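Local coordinates for periplasmic binding protein/LacI transcriptional regulator (Alkaliphilus metalliredigens, PDB 3CTP), which binds the sugar D-xylulofuranose in its effector domain and, as a LacI-family member, probably acts as a DNA-binding transcriptional repressor, at residues A[148-153]-A[309-314]; A[122-127]-A[141-146]; A[87-92]-A[293-298]; A[176-181]-A[233-238]. All blocks are in the same frame, centred on the assembly; numbering follows the deposited sequence.

Interaction 1 of 4, residues A[148-153]-A[309-314]; sequences NIITIS and EDYIME
Ile-152 and Tyr-311 pair in parallel, their strands running 7° apart with axes 4.8 Å from each other. The ladder has three rungs. Tyr-311 N donates to Thr-151 O, Ser-153 N to Tyr-311 O, and Met-313 N to Ser-153 O at 2.9 Å. Here strand 151-154 meets strand 311-318 in the mixed sheet of one lobe of the periplasmic-binding-protein fold. Met-313 also bonds through its backbone to Asp-155, just past the first strand. On the face of Ile-152 and Tyr-311, Ile-150 CG2 comes obliquely to the tyrosine ring, 3.9 Å from Tyr-311 CD1. With CG1 beside the backbone N of Ile-150 (chi1 -68°), the CG2 methyl takes the place anti to that N. Ile-152 CG1 lies 4.2 Å from Tyr-311 CB. Helix 286-302 covers this face through Leu-296. A water donates to Asp-310 OD1 at 2.8 Å and lies 3.2 Å from Thr-151 OG1, bridging the two side chains. The same carboxylate oxygen is hydrogen-bonded to His-144.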
loop_
_atom_site.group_PDB
_atom_site.type_symbol
_atom_site.label_atom_id
_atom_site.label_comp_id
_atom_site.label_asym_id
_atom_site.label_seq_id
_atom_site.Cartn_x
_atom_site.Cartn_y
_atom_site.Cartn_z
ATOM N N ASN A 148 -25.766 8.844 -16.127
ATOM C CA ASN A 148 -25.536 7.895 -17.204
ATOM C C ASN A 148 -24.249 7.093 -17.053
ATOM O O ASN A 148 -23.803 6.469 -17.997
ATOM C CB ASN A 148 -25.629 8.556 -18.587
ATOM C CG ASN A 148 -24.506 9.515 -18.850
ATOM O OD1 ASN A 148 -23.824 9.963 -17.928
ATOM N ND2 ASN A 148 -24.312 9.860 -20.124
ATOM N N ILE A 149 -23.704 7.059 -15.827
ATOM C CA ILE A 149 -22.506 6.249 -15.514
ATOM C C ILE A 149 -22.855 5.262 -14.404
ATOM O O ILE A 149 -23.377 5.657 -13.360
ATOM C CB ILE A 149 -21.343 7.164 -15.069
ATOM C CG1 ILE A 149 -20.883 8.015 -16.268
ATOM C CG2 ILE A 149 -20.175 6.342 -14.474
ATOM C CD1 ILE A 149 -19.902 9.127 -15.864
ATOM N N ILE A 150 -22.594 3.974 -14.651
ATOM C CA ILE A 150 -22.881 2.925 -13.679
ATOM C C ILE A 150 -21.983 3.070 -12.470
ATOM O O ILE A 150 -20.789 3.303 -12.621
ATOM C CB ILE A 150 -22.573 1.559 -14.283
ATOM C CG1 ILE A 150 -23.579 1.256 -15.412
ATOM C CG2 ILE A 150 -22.655 0.440 -13.191
ATOM C CD1 ILE A 150 -23.189 0.011 -16.252
ATOM N N THR A 151 -22.543 2.893 -11.285
ATOM C CA THR A 151 -21.768 2.963 -10.030
ATOM C C THR A 151 -21.797 1.582 -9.360
ATOM O O THR A 151 -22.886 0.995 -9.144
ATOM C CB THR A 151 -22.408 3.994 -9.066
ATOM O OG1 THR A 151 -22.609 5.243 -9.748
ATOM C CG2 THR A 151 -21.531 4.214 -7.845
ATOM N N ILE A 152 -20.613 1.053 -9.028
ATOM C CA ILE A 152 -20.474 -0.237 -8.371
ATOM C C ILE A 152 -19.977 0.049 -6.948
ATOM O O ILE A 152 -19.082 0.873 -6.750
ATOM C CB ILE A 152 -19.398 -1.111 -9.103
ATOM C CG1 ILE A 152 -19.761 -1.369 -10.583
ATOM C CG2 ILE A 152 -19.204 -2.456 -8.395
ATOM C CD1 ILE A 152 -19.228 -0.267 -11.608
ATOM N N SER A 153 -20.520 -0.642 -5.965
ATOM C CA SER A 153 -20.096 -0.411 -4.596
ATOM C C SER A 153 -20.342 -1.630 -3.755
ATOM O O SER A 153 -21.046 -2.530 -4.202
ATOM C CB SER A 153 -20.892 0.765 -4.053
ATOM O OG SER A 153 -20.438 1.117 -2.756
ATOM N N GLU A 309 -27.564 1.413 -13.696
ATOM C CA GLU A 309 -28.141 1.403 -12.360
ATOM C C GLU A 309 -27.042 1.009 -11.380
ATOM O O GLU A 309 -25.955 0.610 -11.818
ATOM C CB GLU A 309 -29.254 0.338 -12.286
ATOM C CG GLU A 309 -28.778 -1.084 -12.605
ATOM C CD GLU A 309 -29.890 -2.137 -12.561
ATOM O OE1 GLU A 309 -30.833 -1.982 -11.760
ATOM O OE2 GLU A 309 -29.791 -3.122 -13.323
ATOM N N ASP A 310 -27.317 1.097 -10.076
ATOM C CA ASP A 310 -26.307 0.733 -9.067
ATOM C C ASP A 310 -26.094 -0.777 -9.012
ATOM O O ASP A 310 -27.057 -1.558 -9.031
ATOM C CB ASP A 310 -26.760 1.132 -7.659
ATOM C CG ASP A 310 -26.878 2.638 -7.462
ATOM O OD1 ASP A 310 -26.276 3.408 -8.228
ATOM O OD2 ASP A 310 -27.589 3.051 -6.520
ATOM N N TYR A 311 -24.824 -1.181 -8.902
ATOM C CA TYR A 311 -24.486 -2.578 -8.632
ATOM C C TYR A 311 -23.913 -2.638 -7.235
ATOM O O TYR A 311 -22.859 -2.059 -7.002
ATOM C CB TYR A 311 -23.438 -3.076 -9.629
ATOM C CG TYR A 311 -24.047 -3.509 -10.963
ATOM C CD1 TYR A 311 -24.652 -2.591 -11.812
ATOM C CD2 TYR A 311 -24.027 -4.856 -11.346
ATOM C CE1 TYR A 311 -25.235 -3.001 -13.020
ATOM C CE2 TYR A 311 -24.592 -5.265 -12.551
ATOM C CZ TYR A 311 -25.205 -4.346 -13.374
ATOM O OH TYR A 311 -25.767 -4.804 -14.556
ATOM N N ILE A 312 -24.608 -3.286 -6.303
ATOM C CA ILE A 312 -24.191 -3.290 -4.893
ATOM C C ILE A 312 -23.876 -4.704 -4.452
ATOM O O ILE A 312 -24.733 -5.602 -4.560
ATOM C CB ILE A 312 -25.334 -2.702 -4.033
ATOM C CG1 ILE A 312 -25.631 -1.285 -4.514
ATOM C CG2 ILE A 312 -24.954 -2.697 -2.569
ATOM C CD1 ILE A 312 -26.776 -0.619 -3.772
ATOM N N MET A 313 -22.638 -4.936 -3.997
ATOM C CA MET A 313 -22.192 -6.278 -3.597
ATOM C C MET A 313 -22.323 -6.525 -2.089
ATOM O O MET A 313 -22.049 -5.660 -1.265
ATOM C CB MET A 313 -20.699 -6.536 -3.973
ATOM C CG MET A 313 -20.273 -6.459 -5.439
ATOM S SD MET A 313 -21.136 -7.589 -6.582
ATOM C CE MET A 313 -22.010 -6.220 -7.170
ATOM N N GLU A 314 -22.705 -7.748 -1.736
ATOM C CA GLU A 314 -22.959 -8.115 -0.356
ATOM C C GLU A 314 -21.682 -8.092 0.481
ATOM O O GLU A 314 -20.614 -8.540 0.032
ATOM C CB GLU A 314 -23.532 -9.550 -0.361
ATOM C CG GLU A 314 -23.851 -10.140 0.999
ATOM C CD GLU A 314 -24.466 -11.537 0.902
ATOM O OE1 GLU A 314 -24.652 -12.033 -0.225
ATOM O OE2 GLU A 314 -24.739 -12.142 1.959
HETATM O O HOH W 1 -25.300 3.982 -10.815
#

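Interaction 2 of 4, residues A[122-127]-A[141-146]; sequences ASRSQC and FENHIL. With XLF (beta-D-xylulofuranose), chain C.
Arg-124 and Glu-142 extend side by side to the bound xylulofuranose. Arg-124 NH2 donates to sugar O4 at 2.9 Å, with O4 at the guanidinium edge and in its plane. A second bond from this nitrogen, to O5, is weak. The Glu-142 carboxylate takes both neighbouring hydroxyls: O3 donates to OE1 at 2.5 Å and O4 to OE2 at 2.7 Å. O4 is thus gripped by both residues. Both sit in loops just past parallel strands, where ligand pockets of the periplasmic-binding-protein fold lie. A lysine in place of Arg-124 has no flat guanidinium, so O4 would probably lose its in-plane donor and Asp-100 and Asp-213, salt-bridged to NH1, be held less firmly. Behind the pocket, Arg-124 N donates to Phe-141 O at 2.9 Å, and Asn-143 N shares this acceptor. Glu-142 CG rests over the centre of the Phe-141 ring. Asn-143 ND2 donates to Ser-125 O at 2.8 Å, the oxygen lying in the amide plane. Farther out, Ile-145 CD1 packs 3.5 Å from Ser-125 CB and also touches Ala-122. Ser-125 OG accepts from Cys-127 N in an ST turn and is hydrogen-bonded to Glu-105.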
loop_
_atom_site.group_PDB
_atom_site.type_symbol
_atom_site.label_atom_id
_atom_site.label_comp_id
_atom_site.label_asym_id
_atom_site.label_seq_id
_atom_site.Cartn_x
_atom_site.Cartn_y
_atom_site.Cartn_z
ATOM N N ALA A 122 -13.422 5.101 -12.414
ATOM C CA ALA A 122 -13.318 6.315 -11.599
ATOM C C ALA A 122 -13.702 6.057 -10.139
ATOM O O ALA A 122 -14.891 5.934 -9.801
ATOM C CB ALA A 122 -14.229 7.395 -12.205
ATOM N N SER A 123 -12.699 5.989 -9.264
ATOM C CA SER A 123 -12.940 5.610 -7.870
ATOM C C SER A 123 -13.164 6.830 -6.983
ATOM O O SER A 123 -12.395 7.814 -7.033
ATOM C CB SER A 123 -11.793 4.727 -7.296
ATOM O OG SER A 123 -11.604 3.582 -8.098
ATOM N N ARG A 124 -14.212 6.768 -6.161
ATOM C CA ARG A 124 -14.423 7.800 -5.168
ATOM C C ARG A 124 -14.338 9.197 -5.814
ATOM O O ARG A 124 -13.736 10.150 -5.269
ATOM C CB ARG A 124 -13.441 7.623 -3.992
ATOM C CG ARG A 124 -14.011 8.089 -2.678
ATOM C CD ARG A 124 -13.419 7.291 -1.519
ATOM N NE ARG A 124 -12.007 7.636 -1.283
ATOM C CZ ARG A 124 -11.244 6.979 -0.409
ATOM N NH1 ARG A 124 -9.982 7.350 -0.205
ATOM N NH2 ARG A 124 -11.768 5.960 0.290
ATOM N N SER A 125 -14.974 9.322 -6.969
ATOM C CA SER A 125 -14.886 10.557 -7.750
ATOM C C SER A 125 -15.471 11.770 -7.032
ATOM O O SER A 125 -16.510 11.673 -6.364
ATOM C CB SER A 125 -15.644 10.383 -9.084
ATOM O OG SER A 125 -15.607 11.604 -9.841
ATOM N N GLN A 126 -14.833 12.927 -7.231
ATOM C CA GLN A 126 -15.400 14.209 -6.790
ATOM C C GLN A 126 -15.852 15.118 -7.933
ATOM O O GLN A 126 -16.297 16.253 -7.708
ATOM C CB GLN A 126 -14.426 14.946 -5.886
ATOM C CG GLN A 126 -14.160 14.159 -4.609
ATOM C CD GLN A 126 -13.300 14.922 -3.642
ATOM O OE1 GLN A 126 -13.307 16.164 -3.621
ATOM N NE2 GLN A 126 -12.550 14.196 -2.827
ATOM N N CYS A 127 -15.761 14.631 -9.154
ATOM C CA CYS A 127 -16.300 15.394 -10.286
ATOM C C CYS A 127 -17.714 15.004 -10.664
ATOM O O CYS A 127 -18.312 14.072 -10.115
ATOM C CB CYS A 127 -15.426 15.214 -11.506
ATOM S SG CYS A 127 -13.710 15.561 -11.147
ATOM N N PHE A 141 -16.539 3.591 -9.122
ATOM C CA PHE A 141 -16.572 2.877 -7.827
ATOM C C PHE A 141 -17.008 3.830 -6.687
ATOM O O PHE A 141 -16.384 4.889 -6.495
ATOM C CB PHE A 141 -15.195 2.225 -7.542
ATOM C CG PHE A 141 -15.102 1.542 -6.186
ATOM C CD1 PHE A 141 -15.879 0.425 -5.898
ATOM C CD2 PHE A 141 -14.234 2.022 -5.212
ATOM C CE1 PHE A 141 -15.775 -0.203 -4.634
ATOM C CE2 PHE A 141 -14.134 1.402 -3.952
ATOM C CZ PHE A 141 -14.902 0.302 -3.677
ATOM N N GLU A 142 -18.105 3.475 -6.000
ATOM C CA GLU A 142 -18.664 4.210 -4.842
ATOM C C GLU A 142 -19.413 5.489 -5.107
ATOM O O GLU A 142 -20.608 5.591 -4.786
ATOM C CB GLU A 142 -17.613 4.456 -3.760
ATOM C CG GLU A 142 -17.223 3.123 -3.122
ATOM C CD GLU A 142 -16.293 3.266 -1.922
ATOM O OE1 GLU A 142 -16.106 2.244 -1.212
ATOM O OE2 GLU A 142 -15.760 4.379 -1.694
ATOM N N ASN A 143 -18.707 6.515 -5.586
ATOM C CA ASN A 143 -19.363 7.806 -5.697
ATOM C C ASN A 143 -20.045 7.921 -7.046
ATOM O O ASN A 143 -19.457 7.589 -8.084
ATOM C CB ASN A 143 -18.339 8.941 -5.572
ATOM C CG ASN A 143 -17.916 9.209 -4.146
ATOM O OD1 ASN A 143 -18.327 8.531 -3.207
ATOM N ND2 ASN A 143 -17.069 10.231 -3.977
ATOM N N HIS A 144 -21.272 8.419 -7.017
ATOM C CA HIS A 144 -22.049 8.625 -8.237
ATOM C C HIS A 144 -21.514 9.834 -8.975
ATOM O O HIS A 144 -21.267 10.873 -8.374
ATOM C CB HIS A 144 -23.515 8.847 -7.859
ATOM C CG HIS A 144 -24.178 7.605 -7.354
ATOM N ND1 HIS A 144 -24.067 7.179 -6.046
ATOM C CD2 HIS A 144 -24.921 6.668 -7.993
ATOM C CE1 HIS A 144 -24.711 6.031 -5.900
ATOM N NE2 HIS A 144 -25.238 5.700 -7.066
ATOM N N ILE A 145 -21.402 9.734 -10.294
ATOM C CA ILE A 145 -20.828 10.820 -11.065
ATOM C C ILE A 145 -21.902 11.531 -11.868
ATOM O O ILE A 145 -22.217 12.710 -11.606
ATOM C CB ILE A 145 -19.707 10.271 -11.961
ATOM C CG1 ILE A 145 -18.656 9.653 -11.067
ATOM C CG2 ILE A 145 -19.043 11.421 -12.747
ATOM C CD1 ILE A 145 -17.436 9.133 -11.839
ATOM N N LEU A 146 -22.480 10.807 -12.809
ATOM C CA LEU A 146 -23.596 11.333 -13.591
ATOM C C LEU A 146 -24.600 10.214 -13.733
ATOM O O LEU A 146 -24.247 9.039 -13.578
ATOM C CB LEU A 146 -23.126 11.740 -14.969
ATOM C CG LEU A 146 -22.158 12.922 -15.072
ATOM C CD1 LEU A 146 -21.590 13.000 -16.479
ATOM C CD2 LEU A 146 -22.832 14.254 -14.691
HETATM O O4 XLF C . -14.489 5.026 0.600
HETATM C C4 XLF C . -14.370 3.930 1.510
HETATM C C5 XLF C . -13.506 4.394 2.674
HETATM O O5 XLF C . -12.251 3.721 2.526
HETATM C C3 XLF C . -13.584 2.790 0.884
HETATM O O3 XLF C . -14.429 1.676 0.563
HETATM C C2 XLF C . -12.614 2.455 1.982
HETATM O O2 XLF C . -13.250 1.666 3.009
HETATM C C1 XLF C . -11.365 1.765 1.473
HETATM O O1 XLF C . -10.442 1.594 2.559
HETATM O O HOH W 2 -16.723 7.379 -8.177
#

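Interaction 3 of 4, residues A[87-92]-A[293-298]; sequences KNKGYT and IIELLI
The Tyr-91 ring is approached obliquely by Ile-298 CD1, with the two side chains coming from opposite directions. The modelled spacing is too short to be trusted. At the ring edge, in its plane, lies CB of Lys-89 from the same segment. The ring also makes a cation-pi contact with Lys-61. An alanine in place of Tyr-91 is likely to leave Lys-61 without its aromatic partner and open a gap beside Ile-63. Lys-89 carries the rest of the contact. Its chain bends at chi2 (-80°), and CG sits 3.8 Å from Ile-294 CG2 and 4.0 Å from Ile-298 CG1. Beyond them the lysine crosses Glu-295 at about a right angle. Their charged ends form a salt bridge in the model, but NZ and OE2 are placed too close together, so its detail is doubtful. Gly-90 ends helix 73-88 in a Schellman motif with positive phi, and Gly-90 N bonds to Lys-87 O at 2.9 Å. The contact joins the end of this helix to helix 286-302. Ile-294 also packs on Ile-82, Tyr-85 and Ala-86 of helix 73-88. On the sheet side, Ile-294 and Leu-297 rest on Ile-121 of strand 119-123, and Tyr-91 touches Ile-63 of strand 62-67.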
loop_
_atom_site.group_PDB
_atom_site.type_symbol
_atom_site.label_atom_id
_atom_site.label_comp_id
_atom_site.label_asym_id
_atom_site.label_seq_id
_atom_site.Cartn_x
_atom_site.Cartn_y
_atom_site.Cartn_z
ATOM N N LYS A 87 -6.950 -8.277 -17.514
ATOM C CA LYS A 87 -6.104 -9.145 -18.330
ATOM C C LYS A 87 -6.922 -10.283 -18.960
ATOM O O LYS A 87 -6.699 -10.630 -20.136
ATOM C CB LYS A 87 -4.956 -9.684 -17.480
ATOM C CG LYS A 87 -4.047 -10.645 -18.253
ATOM C CD LYS A 87 -2.762 -10.922 -17.465
ATOM C CE LYS A 87 -3.052 -11.841 -16.302
ATOM N NZ LYS A 87 -1.839 -12.021 -15.435
ATOM N N ASN A 88 -7.844 -10.873 -18.208
ATOM C CA ASN A 88 -8.693 -11.932 -18.779
ATOM C C ASN A 88 -9.448 -11.451 -20.022
ATOM O O ASN A 88 -9.774 -12.255 -20.914
ATOM C CB ASN A 88 -9.721 -12.408 -17.754
ATOM C CG ASN A 88 -9.092 -13.101 -16.572
ATOM O OD1 ASN A 88 -7.883 -13.311 -16.534
ATOM N ND2 ASN A 88 -9.915 -13.466 -15.596
ATOM N N LYS A 89 -9.772 -10.157 -20.065
ATOM C CA LYS A 89 -10.533 -9.582 -21.174
ATOM C C LYS A 89 -9.633 -9.011 -22.253
ATOM O O LYS A 89 -10.146 -8.474 -23.252
ATOM C CB LYS A 89 -11.452 -8.447 -20.667
ATOM C CG LYS A 89 -12.542 -8.898 -19.699
ATOM C CD LYS A 89 -13.717 -9.514 -20.470
ATOM C CE LYS A 89 -14.739 -10.167 -19.546
ATOM N NZ LYS A 89 -15.169 -9.298 -18.415
ATOM N N GLY A 90 -8.311 -9.076 -22.038
ATOM C CA GLY A 90 -7.336 -8.583 -22.998
ATOM C C GLY A 90 -6.850 -7.149 -22.822
ATOM O O GLY A 90 -6.290 -6.587 -23.768
ATOM N N TYR A 91 -6.993 -6.586 -21.613
ATOM C CA TYR A 91 -6.598 -5.192 -21.360
ATOM C C TYR A 91 -5.486 -5.095 -20.321
ATOM O O TYR A 91 -5.422 -5.903 -19.379
ATOM C CB TYR A 91 -7.797 -4.386 -20.834
ATOM C CG TYR A 91 -8.859 -4.184 -21.879
ATOM C CD1 TYR A 91 -8.886 -3.031 -22.644
ATOM C CD2 TYR A 91 -9.812 -5.174 -22.126
ATOM C CE1 TYR A 91 -9.862 -2.839 -23.605
ATOM C CE2 TYR A 91 -10.764 -5.006 -23.094
ATOM C CZ TYR A 91 -10.790 -3.848 -23.843
ATOM O OH TYR A 91 -11.771 -3.706 -24.815
ATOM N N THR A 92 -4.614 -4.103 -20.505
ATOM C CA THR A 92 -3.678 -3.708 -19.448
ATOM C C THR A 92 -4.246 -2.493 -18.706
ATOM O O THR A 92 -5.242 -1.923 -19.136
ATOM C CB THR A 92 -2.338 -3.360 -20.042
ATOM O OG1 THR A 92 -2.533 -2.555 -21.204
ATOM C CG2 THR A 92 -1.660 -4.648 -20.519
ATOM N N ILE A 293 -16.833 -4.622 -12.034
ATOM C CA ILE A 293 -16.387 -3.378 -12.633
ATOM C C ILE A 293 -15.890 -3.653 -14.052
ATOM O O ILE A 293 -16.236 -2.935 -15.007
ATOM C CB ILE A 293 -15.246 -2.794 -11.775
ATOM C CG1 ILE A 293 -15.789 -2.250 -10.446
ATOM C CG2 ILE A 293 -14.435 -1.768 -12.544
ATOM C CD1 ILE A 293 -14.695 -1.908 -9.401
ATOM N N ILE A 294 -15.076 -4.705 -14.206
ATOM C CA ILE A 294 -14.531 -4.996 -15.528
ATOM C C ILE A 294 -15.622 -5.516 -16.484
ATOM O O ILE A 294 -15.687 -5.120 -17.649
ATOM C CB ILE A 294 -13.377 -5.981 -15.400
ATOM C CG1 ILE A 294 -12.184 -5.262 -14.773
ATOM C CG2 ILE A 294 -13.027 -6.581 -16.769
ATOM C CD1 ILE A 294 -11.618 -4.123 -15.617
ATOM N N GLU A 295 -16.491 -6.396 -16.005
ATOM C CA GLU A 295 -17.567 -6.897 -16.854
ATOM C C GLU A 295 -18.386 -5.758 -17.403
ATOM O O GLU A 295 -18.697 -5.735 -18.592
ATOM C CB GLU A 295 -18.508 -7.810 -16.067
ATOM C CG GLU A 295 -18.021 -9.234 -15.879
ATOM C CD GLU A 295 -17.745 -9.963 -17.180
ATOM O OE1 GLU A 295 -18.668 -10.105 -18.029
ATOM O OE2 GLU A 295 -16.609 -10.403 -17.337
ATOM N N LEU A 296 -18.744 -4.808 -16.546
ATOM C CA LEU A 296 -19.627 -3.717 -16.976
ATOM C C LEU A 296 -18.870 -2.736 -17.872
ATOM O O LEU A 296 -19.405 -2.255 -18.881
ATOM C CB LEU A 296 -20.204 -2.992 -15.765
ATOM C CG LEU A 296 -21.114 -3.859 -14.910
ATOM C CD1 LEU A 296 -21.506 -3.134 -13.620
ATOM C CD2 LEU A 296 -22.391 -4.228 -15.718
ATOM N N LEU A 297 -17.629 -2.413 -17.520
ATOM C CA LEU A 297 -16.882 -1.496 -18.389
ATOM C C LEU A 297 -16.745 -2.088 -19.795
ATOM O O LEU A 297 -16.885 -1.378 -20.806
ATOM C CB LEU A 297 -15.490 -1.185 -17.776
ATOM C CG LEU A 297 -14.659 -0.173 -18.570
ATOM C CD1 LEU A 297 -15.371 1.169 -18.628
ATOM C CD2 LEU A 297 -13.261 -0.043 -17.926
ATOM N N ILE A 298 -16.496 -3.389 -19.883
ATOM C CA ILE A 298 -16.347 -4.009 -21.198
ATOM C C ILE A 298 -17.676 -3.964 -21.984
ATOM O O ILE A 298 -17.691 -3.787 -23.207
ATOM C CB ILE A 298 -15.857 -5.450 -21.069
ATOM C CG1 ILE A 298 -14.391 -5.509 -20.653
ATOM C CG2 ILE A 298 -16.111 -6.235 -22.370
ATOM C CD1 ILE A 298 -13.499 -4.720 -21.516
#

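Interaction 4 of 4, residues A[176-181]-A[233-238]; sequences LHIKGP and DGIFVF
His-177 and Phe-236 are paired on neighbouring strands of the four-stranded parallel sheet in the second lobe of the periplasmic-binding-protein fold. The strands run 16° apart. His-177 CB lies 4.0 Å from Phe-236 O. With CG anti to the backbone N (chi1 172°), the imidazole runs alongside the phenylalanine. His-177 CG is 3.9 Å from Phe-236 CD2. ND1 donates to Phe-236 O at 2.8 Å, well above the carbonyl plane, and Ile-178 N uses the same oxygen. His-177 CE1 lies 3.4 Å from Phe-236 CD2, and NE2 at the tip is farther off, near Phe-236 CE2. The ring planes are 13° from parallel but displaced, with little of one ring above the other. Phe-194 of helix 185-200 meets both rings. On the other face of the sheet, Leu-176 and Ile-178 pack against Ile-235 and Val-237. Past the strand ends, Phe-238 approaches the bound sugar, and Gly-180 CA sits over the centre of its ring, 3.7 Å from the centroid, in a CH-pi contact.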
loop_
_atom_site.group_PDB
_atom_site.type_symbol
_atom_site.label_atom_id
_atom_site.label_comp_id
_atom_site.label_asym_id
_atom_site.label_seq_id
_atom_site.Cartn_x
_atom_site.Cartn_y
_atom_site.Cartn_z
ATOM N N LEU A 176 -18.381 4.736 20.111
ATOM C CA LEU A 176 -17.853 5.812 19.281
ATOM C C LEU A 176 -17.792 5.317 17.853
ATOM O O LEU A 176 -17.380 4.167 17.607
ATOM C CB LEU A 176 -16.412 6.102 19.719
ATOM C CG LEU A 176 -15.583 7.063 18.859
ATOM C CD1 LEU A 176 -16.191 8.455 18.848
ATOM C CD2 LEU A 176 -14.159 7.145 19.388
ATOM N N HIS A 177 -18.159 6.176 16.908
ATOM C CA HIS A 177 -17.884 5.874 15.484
ATOM C C HIS A 177 -16.937 6.949 14.966
ATOM O O HIS A 177 -17.251 8.142 15.031
ATOM C CB HIS A 177 -19.176 5.842 14.657
ATOM C CG HIS A 177 -18.946 5.724 13.179
ATOM N ND1 HIS A 177 -17.941 4.945 12.651
ATOM C CD2 HIS A 177 -19.595 6.269 12.123
ATOM C CE1 HIS A 177 -17.973 5.023 11.320
ATOM N NE2 HIS A 177 -18.975 5.808 10.979
ATOM N N ILE A 178 -15.752 6.514 14.524
ATOM C CA ILE A 178 -14.831 7.398 13.830
ATOM C C ILE A 178 -15.238 7.301 12.370
ATOM O O ILE A 178 -15.022 6.256 11.721
ATOM C CB ILE A 178 -13.391 6.971 14.051
ATOM C CG1 ILE A 178 -13.096 7.160 15.554
ATOM C CG2 ILE A 178 -12.435 7.850 13.195
ATOM C CD1 ILE A 178 -11.717 6.713 16.027
ATOM N N LYS A 179 -15.908 8.357 11.902
ATOM C CA LYS A 179 -16.484 8.365 10.553
ATOM C C LYS A 179 -15.564 9.003 9.546
ATOM O O LYS A 179 -14.638 9.748 9.894
ATOM C CB LYS A 179 -17.871 9.032 10.545
ATOM C CG LYS A 179 -17.852 10.496 10.764
ATOM C CD LYS A 179 -19.312 11.121 10.645
ATOM C CE LYS A 179 -19.876 11.034 9.260
ATOM N NZ LYS A 179 -19.174 11.873 8.234
ATOM N N GLY A 180 -15.795 8.671 8.291
ATOM C CA GLY A 180 -14.944 9.171 7.217
ATOM C C GLY A 180 -15.417 10.522 6.741
ATOM O O GLY A 180 -16.459 11.033 7.199
ATOM N N PRO A 181 -14.651 11.118 5.816
ATOM C CA PRO A 181 -14.952 12.376 5.186
ATOM C C PRO A 181 -16.344 12.333 4.547
ATOM O O PRO A 181 -16.689 11.326 3.950
ATOM C CB PRO A 181 -13.932 12.409 4.035
ATOM C CG PRO A 181 -12.795 11.657 4.487
ATOM C CD PRO A 181 -13.350 10.575 5.400
ATOM N N ASP A 233 -16.836 1.586 25.247
ATOM C CA ASP A 233 -16.882 0.121 25.232
ATOM C C ASP A 233 -16.424 -0.394 23.866
ATOM O O ASP A 233 -15.753 -1.427 23.779
ATOM C CB ASP A 233 -18.320 -0.401 25.463
ATOM C CG ASP A 233 -18.885 -0.041 26.828
ATOM O OD1 ASP A 233 -18.099 0.117 27.782
ATOM O OD2 ASP A 233 -20.134 0.072 26.928
ATOM N N GLY A 234 -16.822 0.304 22.803
ATOM C CA GLY A 234 -16.537 -0.181 21.457
ATOM C C GLY A 234 -16.377 0.994 20.509
ATOM O O GLY A 234 -17.000 2.041 20.702
ATOM N N ILE A 235 -15.574 0.795 19.470
ATOM C CA ILE A 235 -15.341 1.837 18.471
ATOM C C ILE A 235 -15.480 1.207 17.099
ATOM O O ILE A 235 -14.861 0.162 16.838
ATOM C CB ILE A 235 -13.903 2.375 18.596
ATOM C CG1 ILE A 235 -13.670 2.950 19.993
ATOM C CG2 ILE A 235 -13.664 3.490 17.554
ATOM C CD1 ILE A 235 -12.218 3.324 20.249
ATOM N N PHE A 236 -16.273 1.832 16.227
ATOM C CA PHE A 236 -16.350 1.428 14.824
ATOM C C PHE A 236 -15.567 2.474 14.035
ATOM O O PHE A 236 -15.884 3.665 14.113
ATOM C CB PHE A 236 -17.834 1.416 14.369
ATOM C CG PHE A 236 -18.046 1.226 12.872
ATOM C CD1 PHE A 236 -17.265 0.343 12.146
ATOM C CD2 PHE A 236 -19.092 1.909 12.219
ATOM C CE1 PHE A 236 -17.473 0.177 10.765
ATOM C CE2 PHE A 236 -19.305 1.755 10.827
ATOM C CZ PHE A 236 -18.508 0.868 10.109
ATOM N N VAL A 237 -14.537 2.032 13.312
ATOM C CA VAL A 237 -13.736 2.954 12.505
ATOM C C VAL A 237 -14.025 2.730 11.028
ATOM O O VAL A 237 -14.179 1.591 10.578
ATOM C CB VAL A 237 -12.224 2.759 12.763
ATOM C CG1 VAL A 237 -11.447 3.891 12.075
ATOM C CG2 VAL A 237 -11.928 2.750 14.267
ATOM N N PHE A 238 -14.114 3.819 10.272
ATOM C CA PHE A 238 -14.661 3.738 8.912
ATOM C C PHE A 238 -13.908 2.839 7.946
ATOM O O PHE A 238 -14.490 2.406 6.942
ATOM C CB PHE A 238 -14.838 5.148 8.304
ATOM C CG PHE A 238 -13.533 5.878 8.038
ATOM C CD1 PHE A 238 -12.932 5.812 6.778
ATOM C CD2 PHE A 238 -12.951 6.676 9.015
ATOM C CE1 PHE A 238 -11.757 6.499 6.552
ATOM C CE2 PHE A 238 -11.781 7.377 8.784
ATOM C CZ PHE A 238 -11.187 7.289 7.542
#

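Overall arrangement
From the N terminus, segment 87-92 comes first; its partner 293-298 closes interaction 3, the longest loop, only much later. Interaction 2 lies wholly within it, closing a short loop between strands 119-123 and 138-141. Interaction 1 opens next, at 148-153. Interaction 4 opens and closes inside both long loops, in the other lobe. The chain then returns: helix 286-302 completes interaction 3, and strand 311-318 completes interaction 1, so these two cross. Interactions 1, 2 and 3 tie the first lobe together and 1 touches both others, while interaction 4 joins strands of the second, its centre about 25 Å from that of interaction 1. The sugar lies between interactions 2 and 4.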